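Local coordinates for hypothetical bacterial outer membrane protein (Bacteroides fragilis, PDB 3RWX), which is of unknown function but is a putative lipoprotein of the bacterial outer membrane built from two calycin-like beta-barrel domains, at residues G231-N235 and S236-I240. Sequence-based numbering, arbitrary orientation. Where two conformers were deposited one is given.
Sequences GTVSN and SETNI
Thr232 and Thr238 lie on the two antiparallel strands of a beta hairpin with a two-residue loop and meet through the carbonyl oxygen of Thr232, which accepts two bonds. The hydroxyl of Thr238 reaches it at 2.9 Å (OG1 to O), from above the carbonyl plane, while the amide of Asn239 approaches within that plane (N to O of Thr232, 3.1 Å). The hydroxyl of Thr238 is carried across to the partner strand because its OG1 stands anti to the backbone N (chi1 -167°), and there it also touches CG2 of Val233, 3.6 Å from OG1 of Thr238. This Val233-Thr238 pair is non-hydrogen-bonded, and both side chains pack on Tyr137 on the buried face of the sheet, with Ile240 on the same face. Gly231, which has no side chain, pairs with Ile240 there, its CA 3.0 Å from O of Asn239.

The other face is polar and more open. Thr232 OG1 and Asn239 ND2 share a water, 2.7 Å from ND2 of Asn239, and Thr232 OG1 also bonds to a glycerol molecule, probably from the crystallisation liquor. Asn239 ND2 gives a further hydrogen bond to OE2 of Glu237, two residues earlier on its own strand; in the conformer described, the carboxylate is met from well above its plane. This bond and the water together probably help to hold the Asn239 amide in its rotation.

Asn235 and Ser236 form the corners of a type I' turn, both with positive phi, and the turn connects strands 224-234 and 237-243 of the second calycin-like domain. On its other side, strand 237-243 is paired through backbone hydrogen bonds of Thr238 with Gly259 and of Ile240 with Phe257, and Ser234 OG bonds to the carbonyl of Ser207. Two backbone bonds close the turn: Ser234 N to Glu237 O and, returning, Glu237 N to Ser234 O, each 2.9 Å.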
ATOM      1  N   GLY A 231      -2.397  -1.808  17.154  1.00 21.51           N
ATOM      2  CA  GLY A 231      -3.396  -0.878  16.661  1.00 21.17           C
ATOM      3  C   GLY A 231      -4.363  -1.452  15.656  1.00 21.72           C
ATOM      4  O   GLY A 231      -4.343  -2.639  15.362  1.00 21.48           O
ATOM      5  N   THR A 232      -5.225  -0.591  15.135  1.00 22.25           N
ATOM      6  CA  THR A 232      -6.204  -0.997  14.152  1.00 23.00           C
ATOM      7  C   THR A 232      -6.285   0.037  13.044  1.00 24.00           C
ATOM      8  O   THR A 232      -5.985   1.226  13.248  1.00 23.49           O
ATOM      9  CB  THR A 232      -7.590  -1.167  14.796  1.00 23.78           C
ATOM     10  OG1 THR A 232      -7.884  -0.005  15.584  1.00 25.88           O
ATOM     11  CG2 THR A 232      -7.636  -2.416  15.707  1.00 20.94           C
ATOM     12  N   VAL A 233      -6.660  -0.429  11.854  1.00 25.43           N
ATOM     13  CA  VAL A 233      -7.019   0.460  10.755  1.00 25.41           C
ATOM     14  C   VAL A 233      -8.423   0.081  10.339  1.00 26.78           C
ATOM     15  O   VAL A 233      -8.753  -1.093  10.283  1.00 27.15           O
ATOM     16  CB  VAL A 233      -6.053   0.320   9.574  1.00 25.47           C
ATOM     17  CG1 VAL A 233      -6.526   1.139   8.379  1.00 23.76           C
ATOM     18  CG2 VAL A 233      -4.631   0.721   9.996  1.00 23.77           C
ATOM     19  N   SER A 234      -9.267   1.075  10.089  1.00 27.89           N
ATOM     20  CA  SER A 234     -10.567   0.825   9.517  1.00 28.97           C
ATOM     21  C   SER A 234     -11.113   2.074   8.826  1.00 29.93           C
ATOM     22  O   SER A 234     -11.147   3.159   9.424  1.00 29.10           O
ATOM     23  CB  SER A 234     -11.529   0.365  10.599  1.00 29.77           C
ATOM     24  OG  SER A 234     -12.794   0.095  10.017  1.00 32.27           O
ATOM     25  N   ASN A 235     -11.548   1.912   7.573  1.00 31.51           N
ATOM     26  CA  ASN A 235     -12.084   3.023   6.764  1.00 33.26           C
ATOM     27  C   ASN A 235     -11.240   4.312   6.898  1.00 32.42           C
ATOM     28  O   ASN A 235     -11.714   5.386   7.333  1.00 33.20           O
ATOM     29  CB  ASN A 235     -13.552   3.293   7.135  1.00 34.95           C
ATOM     30  CG  ASN A 235     -14.441   2.048   6.979  1.00 40.13           C
ATOM     31  OD1 ASN A 235     -15.240   1.727   7.877  1.00 47.36           O
ATOM     32  ND2 ASN A 235     -14.310   1.339   5.839  1.00 43.52           N
ATOM     33  N   SER A 236      -9.970   4.166   6.571  1.00 30.89           N
ATOM     34  CA  SER A 236      -9.012   5.268   6.593  1.00 30.22           C
ATOM     35  C   SER A 236      -8.564   5.766   7.973  1.00 29.26           C
ATOM     36  O   SER A 236      -7.720   6.656   8.006  1.00 29.17           O
ATOM     37  CB  SER A 236      -9.522   6.450   5.768  1.00 30.23           C
ATOM     38  OG  SER A 236      -9.891   5.995   4.483  1.00 31.57           O
ATOM     39  N   GLU A 237      -9.089   5.224   9.081  1.00 28.19           N
ATOM     40  CA  GLU A 237      -8.704   5.696  10.421  0.50 28.01           C
ATOM     41  C   GLU A 237      -7.804   4.683  11.102  1.00 27.39           C
ATOM     42  O   GLU A 237      -8.044   3.483  11.041  1.00 28.24           O
ATOM     43  CB  GLU A 237      -9.926   5.965  11.315  0.50 28.43           C
ATOM     44  CG  GLU A 237      -9.594   6.806  12.567  0.50 29.40           C
ATOM     45  CD  GLU A 237     -10.634   6.703  13.663  0.50 30.11           C
ATOM     46  OE1 GLU A 237     -11.818   6.488  13.324  0.50 31.51           O
ATOM     47  OE2 GLU A 237     -10.265   6.829  14.856  0.50 28.46           O
ATOM     48  N   THR A 238      -6.758   5.162  11.754  1.00 26.59           N
ATOM     49  CA  THR A 238      -5.929   4.282  12.548  1.00 25.77           C
ATOM     50  C   THR A 238      -5.877   4.747  14.004  1.00 25.36           C
ATOM     51  O   THR A 238      -6.032   5.929  14.311  1.00 25.31           O
ATOM     52  CB  THR A 238      -4.510   4.124  11.970  1.00 25.37           C
ATOM     53  OG1 THR A 238      -3.864   3.025  12.611  1.00 27.22           O
ATOM     54  CG2 THR A 238      -3.649   5.362  12.174  1.00 24.19           C
ATOM     55  N   ASN A 239      -5.680   3.782  14.888  1.00 24.74           N
ATOM     56  CA  ASN A 239      -5.510   4.018  16.308  1.00 24.28           C
ATOM     57  C   ASN A 239      -4.431   3.045  16.719  1.00 23.77           C
ATOM     58  O   ASN A 239      -4.570   1.847  16.493  1.00 24.29           O
ATOM     59  CB  ASN A 239      -6.788   3.708  17.086  1.00 24.82           C
ATOM     60  CG  ASN A 239      -7.922   4.674  16.787  1.00 25.14           C
ATOM     61  OD1 ASN A 239      -8.121   5.650  17.505  1.00 25.51           O
ATOM     62  ND2 ASN A 239      -8.671   4.407  15.726  1.00 25.90           N
ATOM     63  N   ILE A 240      -3.342   3.544  17.280  1.00 23.00           N
ATOM     64  CA  ILE A 240      -2.191   2.715  17.573  1.00 22.38           C
ATOM     65  C   ILE A 240      -1.673   3.105  18.947  1.00 22.79           C
ATOM     66  O   ILE A 240      -1.525   4.279  19.250  1.00 21.71           O
ATOM     67  CB  ILE A 240      -1.071   2.929  16.537  1.00 21.83           C
ATOM     68  CG1 ILE A 240      -1.595   2.750  15.118  1.00 22.27           C
ATOM     69  CG2 ILE A 240       0.079   1.967  16.765  1.00 21.48           C
ATOM     70  CD1 ILE A 240      -0.632   3.161  14.049  1.00 22.35           C
TER
HETATM   71  O   HOH W   1      -9.023   2.244  14.116  1.00 24.34           O